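Local coordinates for glutathione S-transferase-like protein (Methylobacillus flagellatus, PDB 4GLT) that binds glutathione and probably works as a glutathione S-transferase, pairing a thioredoxin-like N-terminal domain with a helical C-terminal domain, at residues 32-36 with 120-124; 40-46 with 92-98; 64-68 with 80-84; 72-76 with 88-92. All blocks are in the same frame, centred on the assembly; numbering follows the deposited sequence.

Overall arrangement
Contact 1 encloses contact 2, which encloses contacts 3 and 4; those two cross. The first segment met from the N terminus, 32-36, is joined to 120-124 by contact 1, the outermost loop, which ties the thioredoxin-like part to the long helix 106-133 of the helical domain beside glutathione. Within it, contact 2 (40-46 with 92-98) brings the end of helix 32-44 against the end of helix 85-93. The segments of contact 3 (64-68 with 80-84) and contact 4 (72-76 with 88-92) alternate along the chain; their strands 73-75 and 81-82 are neighbours in the sheet. Contacts 2 and 4 share Leu92, and all four contacts reach the second subunit.

Contact 1 of 4, residues 32-36 with 120-124; sequences PYARK and DGVTD. With GSH (glutathione), chain E.
The glutathione site lies where helix 32-44 meets helix 106-133, and Tyr33 spans the gap from ligand to Asp124. Its OH gives a weak hydrogen bond to Asp124 OD1 at 2.8 Å, the ring and carboxylate planes being 17° apart. Glutathione CB1 sits 3.8 Å above one face of that ring, offset toward the rim, while Pro32 CG lies off the other. Pro32 is also pressed on Thr123, with CG 3.3 Å from CG2, a tight contact. One turn along the helix, Lys36 NZ forms a salt bridge with Asp120 OD2 at 3.0 Å, meeting the lone pair on the side of OD1. A bend at chi3 (46°) in an otherwise extended chain turns the ammonium to this carboxylate; Glu116 and Ser85 are further partners. A water sits between Asp120 OD1 and, more weakly, Pro32 O. The two short helical segments run nearly antiparallel, at 155°. Such a junction, with glutathione bound beside it, is typical of the interdomain cleft of the glutathione S-transferase fold.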
loop_
_atom_site.group_PDB
_atom_site.type_symbol
_atom_site.label_atom_id
_atom_site.label_comp_id
_atom_site.label_asym_id
_atom_site.label_seq_id
_atom_site.Cartn_x
_atom_site.Cartn_y
_atom_site.Cartn_z
ATOM N N PRO A 32 -7.638 -2.170 -10.748
ATOM C CA PRO A 32 -6.507 -3.076 -11.000
ATOM C C PRO A 32 -6.021 -3.767 -9.723
ATOM O O PRO A 32 -5.415 -4.839 -9.778
ATOM C CB PRO A 32 -5.431 -2.145 -11.565
ATOM C CG PRO A 32 -5.736 -0.815 -10.967
ATOM C CD PRO A 32 -7.239 -0.751 -10.821
ATOM N N TYR A 33 -6.313 -3.151 -8.587
ATOM C CA TYR A 33 -6.013 -3.736 -7.282
ATOM C C TYR A 33 -6.977 -4.873 -6.989
ATOM O O TYR A 33 -6.598 -5.871 -6.398
ATOM C CB TYR A 33 -6.144 -2.683 -6.185
ATOM C CG TYR A 33 -5.426 -1.405 -6.503
ATOM C CD1 TYR A 33 -4.047 -1.327 -6.391
ATOM C CD2 TYR A 33 -6.124 -0.279 -6.927
ATOM C CE1 TYR A 33 -3.377 -0.157 -6.672
ATOM C CE2 TYR A 33 -5.465 0.895 -7.214
ATOM C CZ TYR A 33 -4.089 0.948 -7.086
ATOM O OH TYR A 33 -3.415 2.109 -7.380
ATOM N N ALA A 34 -8.231 -4.693 -7.392
ATOM C CA ALA A 34 -9.232 -5.732 -7.259
ATOM C C ALA A 34 -8.850 -6.891 -8.167
ATOM O O ALA A 34 -8.940 -8.051 -7.779
ATOM C CB ALA A 34 -10.608 -5.200 -7.618
ATOM N N ARG A 35 -8.405 -6.561 -9.373
ATOM C CA ARG A 35 -8.049 -7.566 -10.355
ATOM C C ARG A 35 -6.902 -8.443 -9.856
ATOM O O ARG A 35 -6.909 -9.657 -10.063
ATOM C CB ARG A 35 -7.689 -6.909 -11.695
ATOM C CG ARG A 35 -7.494 -7.911 -12.818
ATOM C CD ARG A 35 -7.020 -7.266 -14.110
ATOM N NE ARG A 35 -7.013 -8.235 -15.206
ATOM C CZ ARG A 35 -6.615 -7.969 -16.445
ATOM N NH1 ARG A 35 -6.181 -6.762 -16.766
ATOM N NH2 ARG A 35 -6.665 -8.916 -17.362
ATOM N N LYS A 36 -5.912 -7.822 -9.223
ATOM C CA LYS A 36 -4.785 -8.557 -8.655
ATOM C C LYS A 36 -5.326 -9.587 -7.656
ATOM O O LYS A 36 -4.894 -10.748 -7.645
ATOM C CB LYS A 36 -3.786 -7.586 -7.989
ATOM C CG LYS A 36 -2.561 -8.243 -7.350
ATOM C CD LYS A 36 -1.697 -7.239 -6.577
ATOM C CE LYS A 36 -2.564 -6.334 -5.703
ATOM N NZ LYS A 36 -1.798 -5.642 -4.627
ATOM N N ASP A 120 2.386 -1.787 -7.987
ATOM C CA ASP A 120 1.288 -1.034 -7.378
ATOM C C ASP A 120 1.570 0.465 -7.425
ATOM O O ASP A 120 0.669 1.267 -7.640
ATOM C CB ASP A 120 1.045 -1.480 -5.941
ATOM C CG ASP A 120 0.331 -2.818 -5.858
ATOM O OD1 ASP A 120 -0.109 -3.326 -6.914
ATOM O OD2 ASP A 120 0.210 -3.359 -4.736
ATOM N N GLY A 121 2.833 0.832 -7.246
ATOM C CA GLY A 121 3.230 2.233 -7.227
ATOM C C GLY A 121 2.999 2.911 -8.565
ATOM O O GLY A 121 2.523 4.043 -8.631
ATOM N N VAL A 122 3.346 2.204 -9.630
ATOM C CA VAL A 122 3.066 2.661 -10.976
ATOM C C VAL A 122 1.564 2.823 -11.166
ATOM O O VAL A 122 1.096 3.802 -11.760
ATOM C CB VAL A 122 3.623 1.665 -12.009
ATOM C CG1 VAL A 122 3.159 2.027 -13.412
ATOM C CG2 VAL A 122 5.133 1.655 -11.942
ATOM N N THR A 123 0.804 1.870 -10.646
ATOM C CA THR A 123 -0.646 1.923 -10.777
ATOM C C THR A 123 -1.145 3.158 -10.025
ATOM O O THR A 123 -1.998 3.885 -10.524
ATOM C CB THR A 123 -1.306 0.626 -10.244
ATOM O OG1 THR A 123 -0.636 -0.528 -10.784
ATOM C CG2 THR A 123 -2.744 0.561 -10.630
ATOM N N ASP A 124 -0.586 3.421 -8.843
ATOM C CA ASP A 124 -1.025 4.582 -8.063
ATOM C C ASP A 124 -0.764 5.825 -8.879
ATOM O O ASP A 124 -1.519 6.782 -8.802
ATOM C CB ASP A 124 -0.290 4.735 -6.719
ATOM C CG ASP A 124 -0.280 3.462 -5.885
ATOM O OD1 ASP A 124 -1.351 2.871 -5.669
ATOM O OD2 ASP A 124 0.813 3.062 -5.418
HETATM N N1 GSH E . -4.259 0.363 -1.738
HETATM C CA1 GSH E . -5.570 -0.192 -2.139
HETATM C C1 GSH E . -5.261 -1.581 -2.607
HETATM O O11 GSH E . -6.141 -2.459 -2.588
HETATM O O12 GSH E . -4.093 -1.814 -2.986
HETATM C CB1 GSH E . -6.208 0.702 -3.219
HETATM C CG1 GSH E . -7.608 0.235 -3.641
HETATM C CD1 GSH E . -8.184 1.139 -4.727
HETATM O OE1 GSH E . -7.607 2.167 -5.049
HETATM N N2 GSH E . -9.334 0.744 -5.289
HETATM C CA2 GSH E . -10.143 1.499 -6.251
HETATM C C2 GSH E . -9.523 1.616 -7.622
HETATM O O2 GSH E . -8.876 0.694 -8.098
HETATM C CB2 GSH E . -10.506 2.866 -5.688
HETATM S SG2 GSH E . -11.644 2.722 -4.291
HETATM N N3 GSH E . -9.732 2.750 -8.284
HETATM C CA3 GSH E . -9.122 3.026 -9.575
HETATM C C3 GSH E . -9.977 2.592 -10.748
HETATM O O31 GSH E . -9.790 3.143 -11.856
HETATM O O32 GSH E . -10.832 1.692 -10.576
HETATM O O HOH W 1 -2.776 -3.552 -8.160
#

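Contact 2 of 4, residues 40-46 with 92-98; sequences VAAEKRI and LDHRTPV
A Schellman motif ends helix 32-44, and the chain just beyond helix 85-93 closes over it. Thr96 OG1 donates to Lys44 O at 3.0 Å, in the carbonyl plane and on a lone pair, and accepts from Val98 N at 3.2 Å in an ST turn, which fixes the hydroxyl between the two segments. Positive phi (65°) at Arg45 lets the chain turn back: Ile46 N bonds to Ala41 O and Arg45 N to Ala42 O. Bends at chi2, chi3 and chi4 of Lys44 fold its amine into a cluster of four oxygens, where NZ lies 2.8 Å from Thr96 O and also meets Asp93 O, Asp93 OD1 and Ala99 O, more than its three protons can serve fully at once. The approaches of Lys44 NZ to Asp93 O and OD1 are modelled so short that their lengths are doubtful, but the salt bridge to OD1 is plain as a pairing of charges; backbone N atoms of Leu101 and Ile102 hold the same carboxylate. On the apolar side, Ile46 CD1 reaches Arg95 CB at 3.5 Å and Leu92 CD2 at 4.0 Å, while Ile46 CG1 is squeezed against Thr96 CG2. Val40 CG1 meets Leu92 CB deeper between the helices. At the outer edge, Val98 CG2 lies 3.9 Å above the plane of the Arg45 guanidinium, over its centre.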
loop_
_atom_site.group_PDB
_atom_site.type_symbol
_atom_site.label_atom_id
_atom_site.label_comp_id
_atom_site.label_asym_id
_atom_site.label_seq_id
_atom_site.Cartn_x
_atom_site.Cartn_y
_atom_site.Cartn_z
ATOM N N VAL A 40 -5.425 -13.801 -8.038
ATOM C CA VAL A 40 -4.737 -14.643 -7.074
ATOM C C VAL A 40 -5.723 -15.707 -6.630
ATOM O O VAL A 40 -5.361 -16.875 -6.495
ATOM C CB VAL A 40 -4.230 -13.823 -5.872
ATOM C CG1 VAL A 40 -4.028 -14.708 -4.650
ATOM C CG2 VAL A 40 -2.944 -13.099 -6.235
ATOM N N ALA A 41 -6.980 -15.294 -6.448
ATOM C CA ALA A 41 -8.046 -16.204 -6.036
ATOM C C ALA A 41 -8.151 -17.392 -6.983
ATOM O O ALA A 41 -8.308 -18.535 -6.549
ATOM C CB ALA A 41 -9.381 -15.466 -5.955
ATOM N N ALA A 42 -8.076 -17.110 -8.282
ATOM C CA ALA A 42 -8.167 -18.147 -9.300
ATOM C C ALA A 42 -6.932 -19.035 -9.270
ATOM O O ALA A 42 -7.036 -20.251 -9.343
ATOM C CB ALA A 42 -8.342 -17.526 -10.673
ATOM N N GLU A 43 -5.764 -18.433 -9.160
ATOM C CA GLU A 43 -4.539 -19.204 -9.132
ATOM C C GLU A 43 -4.490 -20.124 -7.927
ATOM O O GLU A 43 -4.021 -21.233 -8.018
ATOM C CB GLU A 43 -3.326 -18.290 -9.176
ATOM C CG GLU A 43 -3.249 -17.471 -10.443
ATOM C CD GLU A 43 -2.930 -18.302 -11.663
ATOM O OE1 GLU A 43 -2.192 -19.292 -11.524
ATOM O OE2 GLU A 43 -3.408 -17.959 -12.760
ATOM N N LYS A 44 -4.970 -19.665 -6.788
ATOM C CA LYS A 44 -4.990 -20.523 -5.622
ATOM C C LYS A 44 -6.082 -21.572 -5.755
ATOM O O LYS A 44 -6.119 -22.529 -5.004
ATOM C CB LYS A 44 -5.147 -19.723 -4.332
ATOM C CG LYS A 44 -3.911 -18.957 -3.932
ATOM C CD LYS A 44 -2.660 -19.782 -4.132
ATOM C CE LYS A 44 -2.440 -20.788 -3.033
ATOM N NZ LYS A 44 -1.209 -20.530 -2.272
ATOM N N ARG A 45 -6.985 -21.375 -6.704
ATOM C CA ARG A 45 -8.117 -22.271 -6.835
ATOM C C ARG A 45 -8.999 -22.168 -5.628
ATOM O O ARG A 45 -9.410 -23.167 -5.070
ATOM C CB ARG A 45 -7.647 -23.714 -6.934
ATOM C CG ARG A 45 -6.434 -23.937 -7.804
ATOM C CD ARG A 45 -6.832 -24.163 -9.245
ATOM N NE ARG A 45 -5.828 -24.956 -9.941
ATOM C CZ ARG A 45 -4.761 -24.449 -10.547
ATOM N NH1 ARG A 45 -4.552 -23.142 -10.550
ATOM N NH2 ARG A 45 -3.900 -25.252 -11.152
ATOM N N ILE A 46 -9.249 -20.946 -5.200
ATOM C CA ILE A 46 -10.130 -20.713 -4.082
ATOM C C ILE A 46 -11.474 -20.213 -4.581
ATOM O O ILE A 46 -11.540 -19.291 -5.377
ATOM C CB ILE A 46 -9.521 -19.683 -3.126
ATOM C CG1 ILE A 46 -8.246 -20.253 -2.509
ATOM C CG2 ILE A 46 -10.517 -19.303 -2.054
ATOM C CD1 ILE A 46 -7.396 -19.248 -1.777
ATOM N N LEU A 92 -4.772 -15.015 1.176
ATOM C CA LEU A 92 -5.241 -16.054 0.257
ATOM C C LEU A 92 -4.149 -17.049 -0.153
ATOM O O LEU A 92 -4.418 -18.236 -0.317
ATOM C CB LEU A 92 -5.869 -15.429 -0.992
ATOM C CG LEU A 92 -7.166 -14.632 -0.816
ATOM C CD1 LEU A 92 -7.416 -13.747 -2.023
ATOM C CD2 LEU A 92 -8.346 -15.556 -0.581
ATOM N N ASP A 93 -2.916 -16.577 -0.317
ATOM C CA ASP A 93 -1.842 -17.471 -0.734
ATOM C C ASP A 93 -1.609 -18.548 0.319
ATOM O O ASP A 93 -1.010 -19.572 0.035
ATOM C CB ASP A 93 -0.547 -16.707 -1.013
ATOM C CG ASP A 93 0.588 -17.617 -1.478
ATOM O OD1 ASP A 93 0.321 -18.631 -2.162
ATOM O OD2 ASP A 93 1.756 -17.316 -1.162
ATOM N N HIS A 94 -2.109 -18.321 1.529
ATOM C CA HIS A 94 -1.896 -19.255 2.632
ATOM C C HIS A 94 -3.086 -20.199 2.802
ATOM O O HIS A 94 -3.051 -21.106 3.622
ATOM C CB HIS A 94 -1.666 -18.479 3.931
ATOM C CG HIS A 94 -1.330 -19.346 5.103
ATOM N ND1 HIS A 94 -2.290 -19.858 5.951
ATOM C CD2 HIS A 94 -0.138 -19.787 5.573
ATOM C CE1 HIS A 94 -1.704 -20.579 6.890
ATOM N NE2 HIS A 94 -0.399 -20.555 6.683
ATOM N N ARG A 95 -4.174 -19.920 2.102
ATOM C CA ARG A 95 -5.358 -20.775 2.129
ATOM C C ARG A 95 -5.186 -22.170 1.520
ATOM O O ARG A 95 -5.748 -23.132 2.007
ATOM C CB ARG A 95 -6.548 -20.065 1.499
ATOM C CG ARG A 95 -7.563 -19.541 2.492
ATOM C CD ARG A 95 -6.927 -18.669 3.546
ATOM N NE ARG A 95 -6.510 -19.423 4.717
ATOM C CZ ARG A 95 -5.652 -18.975 5.629
ATOM N NH1 ARG A 95 -5.101 -17.776 5.504
ATOM N NH2 ARG A 95 -5.333 -19.732 6.668
ATOM N N THR A 96 -4.449 -22.260 0.424
ATOM C CA THR A 96 -4.279 -23.514 -0.279
ATOM C C THR A 96 -2.841 -23.717 -0.705
ATOM O O THR A 96 -2.074 -22.780 -0.835
ATOM C CB THR A 96 -5.156 -23.596 -1.526
ATOM O OG1 THR A 96 -4.379 -23.266 -2.674
ATOM C CG2 THR A 96 -6.321 -22.658 -1.412
ATOM N N PRO A 97 -2.494 -24.963 -0.949
ATOM C CA PRO A 97 -1.123 -25.353 -1.256
ATOM C C PRO A 97 -0.906 -25.453 -2.739
ATOM O O PRO A 97 0.074 -26.038 -3.168
ATOM C CB PRO A 97 -1.017 -26.732 -0.622
ATOM C CG PRO A 97 -2.402 -27.229 -0.594
ATOM C CD PRO A 97 -3.231 -26.043 -0.286
ATOM N N VAL A 98 -1.825 -24.911 -3.517
ATOM C CA VAL A 98 -1.750 -25.074 -4.951
ATOM C C VAL A 98 -0.467 -24.508 -5.513
ATOM O O VAL A 98 0.203 -25.149 -6.318
ATOM C CB VAL A 98 -2.846 -24.281 -5.614
ATOM C CG1 VAL A 98 -2.533 -22.816 -5.486
ATOM C CG2 VAL A 98 -2.946 -24.660 -7.059
#

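Contact 3 of 4, residues 64-68 with 80-84; sequences DHNPL and ESLYD. With GSH (glutathione), chain E.
Asn66 OD1 accepts from Leu68 N at 3.1 Å, closing an Asx turn, and rests 3.3 Å above the centre of the Tyr83 ring as part of an amide stack. This loop packs on the edge strand, 81-82, of the thioredoxin-like sheet. The Asn66 amide stacks on the ring with the planes 21° apart, its ND2 bonding to Lys70 O, so both ends of the amide are engaged and its rotation is fixed. Asn66 extends flat across the tyrosine because chi1 (-172°) sets its CG opposite the backbone N. The Pro67 and Tyr83 side chains cross at about a right angle, Pro67 CD lying 3.8 Å from Tyr83 CZ, and Leu68 CD1 adds a looser contact. The phenol OH itself bonds to Arg114 of the second subunit, and Pro67 O to Arg154 of that subunit, which places the contact at the dimer interface. Replacing Tyr83 with an alanine would probably leave the Asn66 amide without its stacking partner and Arg114 of the second subunit without its phenol acceptor. Farther back along the strand, Ser81 OG donates to His65 O, though its modelled length is doubtfully short. At the other end, Asp84 OD2 accepts from glutathione N1 at 3.2 Å.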
loop_
_atom_site.group_PDB
_atom_site.type_symbol
_atom_site.label_atom_id
_atom_site.label_comp_id
_atom_site.label_asym_id
_atom_site.label_seq_id
_atom_site.Cartn_x
_atom_site.Cartn_y
_atom_site.Cartn_z
ATOM N N ASP A 64 -18.739 0.241 5.860
ATOM C CA ASP A 64 -19.043 -0.603 7.002
ATOM C C ASP A 64 -18.064 -1.780 7.068
ATOM O O ASP A 64 -17.954 -2.452 8.092
ATOM C CB ASP A 64 -20.474 -1.141 6.918
ATOM C CG ASP A 64 -21.536 -0.052 7.061
ATOM O OD1 ASP A 64 -22.710 -0.340 6.741
ATOM O OD2 ASP A 64 -21.215 1.078 7.494
ATOM N N HIS A 65 -17.354 -2.039 5.980
ATOM C CA HIS A 65 -16.399 -3.141 5.975
ATOM C C HIS A 65 -14.972 -2.626 5.817
ATOM O O HIS A 65 -14.033 -3.132 6.434
ATOM C CB HIS A 65 -16.772 -4.163 4.895
ATOM C CG HIS A 65 -18.182 -4.660 5.008
ATOM N ND1 HIS A 65 -18.494 -5.937 5.420
ATOM C CD2 HIS A 65 -19.365 -4.038 4.785
ATOM C CE1 HIS A 65 -19.806 -6.085 5.436
ATOM N NE2 HIS A 65 -20.359 -4.946 5.058
ATOM N N ASN A 66 -14.815 -1.603 4.992
ATOM C CA ASN A 66 -13.549 -0.901 4.909
ATOM C C ASN A 66 -13.776 0.576 5.167
ATOM O O ASN A 66 -14.398 1.257 4.357
ATOM C CB ASN A 66 -12.919 -1.091 3.540
ATOM C CG ASN A 66 -11.515 -0.532 3.474
ATOM O OD1 ASN A 66 -11.042 0.092 4.423
ATOM N ND2 ASN A 66 -10.845 -0.742 2.351
ATOM N N PRO A 67 -13.289 1.075 6.311
ATOM C CA PRO A 67 -13.534 2.461 6.699
ATOM C C PRO A 67 -12.963 3.445 5.681
ATOM O O PRO A 67 -13.498 4.545 5.515
ATOM C CB PRO A 67 -12.796 2.586 8.037
ATOM C CG PRO A 67 -12.639 1.183 8.524
ATOM C CD PRO A 67 -12.421 0.381 7.277
ATOM N N LEU A 68 -11.888 3.036 5.007
ATOM C CA LEU A 68 -11.250 3.833 3.973
ATOM C C LEU A 68 -12.198 4.055 2.795
ATOM O O LEU A 68 -12.050 5.015 2.048
ATOM C CB LEU A 68 -9.970 3.137 3.492
ATOM C CG LEU A 68 -8.827 3.012 4.512
ATOM C CD1 LEU A 68 -7.644 2.249 3.922
ATOM C CD2 LEU A 68 -8.381 4.377 5.005
ATOM N N GLU A 80 -15.770 -10.501 9.140
ATOM C CA GLU A 80 -14.609 -9.647 9.346
ATOM C C GLU A 80 -13.926 -9.406 8.010
ATOM O O GLU A 80 -13.759 -10.331 7.220
ATOM C CB GLU A 80 -13.629 -10.260 10.349
ATOM C CG GLU A 80 -12.374 -10.862 9.733
ATOM C CD GLU A 80 -11.128 -10.543 10.547
ATOM O OE1 GLU A 80 -11.109 -9.484 11.213
ATOM O OE2 GLU A 80 -10.164 -11.339 10.522
ATOM N N SER A 81 -13.528 -8.163 7.758
ATOM C CA SER A 81 -13.035 -7.796 6.435
ATOM C C SER A 81 -11.548 -7.455 6.396
ATOM O O SER A 81 -11.036 -6.750 7.257
ATOM C CB SER A 81 -13.877 -6.668 5.833
ATOM O OG SER A 81 -14.011 -5.582 6.726
ATOM N N LEU A 82 -10.900 -7.904 5.335
ATOM C CA LEU A 82 -9.500 -7.633 5.090
ATOM C C LEU A 82 -9.326 -6.706 3.886
ATOM O O LEU A 82 -9.955 -6.891 2.858
ATOM C CB LEU A 82 -8.759 -8.934 4.824
ATOM C CG LEU A 82 -8.695 -9.995 5.909
ATOM C CD1 LEU A 82 -8.057 -11.228 5.333
ATOM C CD2 LEU A 82 -7.918 -9.505 7.088
ATOM N N TYR A 83 -8.479 -5.700 4.053
ATOM C CA TYR A 83 -8.107 -4.737 3.030
ATOM C C TYR A 83 -6.731 -4.313 3.506
ATOM O O TYR A 83 -6.448 -4.483 4.668
ATOM C CB TYR A 83 -9.070 -3.556 3.076
ATOM C CG TYR A 83 -9.212 -2.992 4.462
ATOM C CD1 TYR A 83 -8.400 -1.972 4.895
ATOM C CD2 TYR A 83 -10.127 -3.509 5.353
ATOM C CE1 TYR A 83 -8.505 -1.471 6.156
ATOM C CE2 TYR A 83 -10.235 -3.011 6.618
ATOM C CZ TYR A 83 -9.420 -1.990 7.011
ATOM O OH TYR A 83 -9.507 -1.482 8.268
ATOM N N ASP A 84 -5.860 -3.768 2.673
ATOM C CA ASP A 84 -6.051 -3.546 1.257
ATOM C C ASP A 84 -5.616 -4.762 0.474
ATOM O O ASP A 84 -5.456 -5.830 1.017
ATOM C CB ASP A 84 -5.261 -2.327 0.796
ATOM C CG ASP A 84 -3.763 -2.498 0.952
ATOM O OD1 ASP A 84 -3.324 -3.444 1.612
ATOM O OD2 ASP A 84 -3.017 -1.675 0.404
HETATM N N1 GSH E . -4.259 0.363 -1.738
HETATM C CA1 GSH E . -5.570 -0.192 -2.139
HETATM C C1 GSH E . -5.261 -1.581 -2.607
HETATM O O11 GSH E . -6.141 -2.459 -2.588
HETATM O O12 GSH E . -4.093 -1.814 -2.986
HETATM C CB1 GSH E . -6.208 0.702 -3.219
HETATM C CG1 GSH E . -7.608 0.235 -3.641
HETATM C CD1 GSH E . -8.184 1.139 -4.727
HETATM O OE1 GSH E . -7.607 2.167 -5.049
HETATM N N2 GSH E . -9.334 0.744 -5.289
HETATM C CA2 GSH E . -10.143 1.499 -6.251
HETATM C C2 GSH E . -9.523 1.616 -7.622
HETATM O O2 GSH E . -8.876 0.694 -8.098
HETATM C CB2 GSH E . -10.506 2.866 -5.688
HETATM S SG2 GSH E . -11.644 2.722 -4.291
HETATM N N3 GSH E . -9.732 2.750 -8.284
HETATM C CA3 GSH E . -9.122 3.026 -9.575
HETATM C C3 GSH E . -9.977 2.592 -10.748
HETATM O O31 GSH E . -9.790 3.143 -11.856
HETATM O O32 GSH E . -10.832 1.692 -10.576
#

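Contact 4 of 4, residues 72-76 with 88-92; sequences PVLIL and IVEYL
Aliphatic contacts dominate where Leu74 of strand 73-75 faces Ile88 of helix 85-93; no hydrogen bond crosses. Leu74 CB lies 4.0 Å from Ile88 CG2, and Ile88 CD1 extends over the strand backbone, 3.6 Å from Pro72 O; Pro72 CG lies 4.2 Å from the same Ile88 CD1. Leu74 CD2 also reaches Leu92 CD2. The aromatic contacts gather on Tyr91, where a chi1 of 175° swings the ring away from the backbone N and toward the strand. Leu74 CD2 approaches its CE2 at 3.6 Å, the side chains crossing at about a right angle, whereas Leu76 meets the ring obliquely from the opposite direction, CD2 lying 3.5 Å from Tyr91 CE2. Exchanging Tyr91 for an alanine would probably open a gap beside both leucines and cost Arg95 its cation-pi partner. The axes of strand 73-75 and helical segment 88-92 approach to 10.1 Å at 43°, a helix laid slantwise on a sheet, as in the thioredoxin-like fold. Pro72, preceded by a cis peptide bond, belongs to the glutathione pocket. Around this, Val37 of helix 32-44 touches Pro72 and Ile88, Leu25 of strand 24-27 touches Leu74, and Leu82 of strand 81-82 packs on Ile88 and Tyr91.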
loop_
_atom_site.group_PDB
_atom_site.type_symbol
_atom_site.label_atom_id
_atom_site.label_comp_id
_atom_site.label_asym_id
_atom_site.label_seq_id
_atom_site.Cartn_x
_atom_site.Cartn_y
_atom_site.Cartn_z
ATOM N N PRO A 72 -10.364 -3.411 -3.397
ATOM C CA PRO A 72 -11.158 -4.556 -2.971
ATOM C C PRO A 72 -11.216 -4.683 -1.448
ATOM O O PRO A 72 -10.296 -4.254 -0.761
ATOM C CB PRO A 72 -10.378 -5.742 -3.542
ATOM C CG PRO A 72 -8.957 -5.294 -3.519
ATOM C CD PRO A 72 -8.956 -3.786 -3.630
ATOM N N VAL A 73 -12.262 -5.341 -0.969
ATOM C CA VAL A 73 -12.371 -5.784 0.400
ATOM C C VAL A 73 -12.727 -7.253 0.387
ATOM O O VAL A 73 -13.644 -7.638 -0.308
ATOM C CB VAL A 73 -13.490 -5.083 1.130
ATOM C CG1 VAL A 73 -13.393 -5.361 2.589
ATOM C CG2 VAL A 73 -13.451 -3.629 0.870
ATOM N N LEU A 74 -12.020 -8.073 1.154
ATOM C CA LEU A 74 -12.436 -9.461 1.347
ATOM C C LEU A 74 -13.190 -9.588 2.664
ATOM O O LEU A 74 -12.613 -9.412 3.741
ATOM C CB LEU A 74 -11.240 -10.421 1.323
ATOM C CG LEU A 74 -11.555 -11.922 1.209
ATOM C CD1 LEU A 74 -11.672 -12.368 -0.244
ATOM C CD2 LEU A 74 -10.498 -12.747 1.913
ATOM N N ILE A 75 -14.490 -9.862 2.566
ATOM C CA ILE A 75 -15.326 -10.140 3.731
ATOM C C ILE A 75 -15.418 -11.642 3.975
ATOM O O ILE A 75 -16.018 -12.358 3.178
ATOM C CB ILE A 75 -16.750 -9.609 3.525
ATOM C CG1 ILE A 75 -16.704 -8.128 3.154
ATOM C CG2 ILE A 75 -17.599 -9.865 4.765
ATOM C CD1 ILE A 75 -17.970 -7.615 2.510
ATOM N N LEU A 76 -14.823 -12.106 5.075
ATOM C CA LEU A 76 -14.815 -13.525 5.449
ATOM C C LEU A 76 -16.111 -13.932 6.163
ATOM O O LEU A 76 -16.848 -13.076 6.643
ATOM C CB LEU A 76 -13.602 -13.821 6.340
ATOM C CG LEU A 76 -12.225 -13.416 5.783
ATOM C CD1 LEU A 76 -11.157 -13.528 6.856
ATOM C CD2 LEU A 76 -11.826 -14.251 4.574
ATOM N N ILE A 88 -4.838 -8.762 1.651
ATOM C CA ILE A 88 -5.752 -9.787 1.139
ATOM C C ILE A 88 -5.045 -10.915 0.387
ATOM O O ILE A 88 -5.347 -12.096 0.563
ATOM C CB ILE A 88 -6.810 -9.152 0.206
ATOM C CG1 ILE A 88 -7.713 -8.208 1.008
ATOM C CG2 ILE A 88 -7.666 -10.231 -0.446
ATOM C CD1 ILE A 88 -8.545 -7.282 0.152
ATOM N N VAL A 89 -4.115 -10.526 -0.468
ATOM C CA VAL A 89 -3.286 -11.449 -1.233
ATOM C C VAL A 89 -2.320 -12.302 -0.392
ATOM O O VAL A 89 -1.901 -13.384 -0.823
ATOM C CB VAL A 89 -2.476 -10.663 -2.291
ATOM C CG1 VAL A 89 -1.132 -11.323 -2.548
ATOM C CG2 VAL A 89 -3.277 -10.522 -3.577
ATOM N N GLU A 90 -1.930 -11.832 0.785
ATOM C CA GLU A 90 -1.084 -12.678 1.627
ATOM C C GLU A 90 -1.975 -13.701 2.314
ATOM O O GLU A 90 -1.660 -14.884 2.384
ATOM C CB GLU A 90 -0.282 -11.868 2.647
ATOM C CG GLU A 90 0.751 -12.707 3.378
ATOM C CD GLU A 90 1.808 -11.883 4.086
ATOM O OE1 GLU A 90 1.497 -10.760 4.535
ATOM O OE2 GLU A 90 2.953 -12.372 4.212
ATOM N N TYR A 91 -3.115 -13.229 2.795
ATOM C CA TYR A 91 -4.124 -14.106 3.359
ATOM C C TYR A 91 -4.498 -15.288 2.449
ATOM O O TYR A 91 -4.543 -16.427 2.902
ATOM C CB TYR A 91 -5.367 -13.292 3.685
ATOM C CG TYR A 91 -6.513 -14.127 4.172
ATOM C CD1 TYR A 91 -6.567 -14.558 5.488
ATOM C CD2 TYR A 91 -7.538 -14.488 3.317
ATOM C CE1 TYR A 91 -7.619 -15.320 5.944
ATOM C CE2 TYR A 91 -8.597 -15.249 3.766
ATOM C CZ TYR A 91 -8.629 -15.665 5.080
ATOM O OH TYR A 91 -9.675 -16.432 5.533
ATOM N N LEU A 92 -4.772 -15.015 1.176
ATOM C CA LEU A 92 -5.241 -16.054 0.257
ATOM C C LEU A 92 -4.149 -17.049 -0.153
ATOM O O LEU A 92 -4.418 -18.236 -0.317
ATOM C CB LEU A 92 -5.869 -15.429 -0.992
ATOM C CG LEU A 92 -7.166 -14.632 -0.816
ATOM C CD1 LEU A 92 -7.416 -13.747 -2.023
ATOM C CD2 LEU A 92 -8.346 -15.556 -0.581
#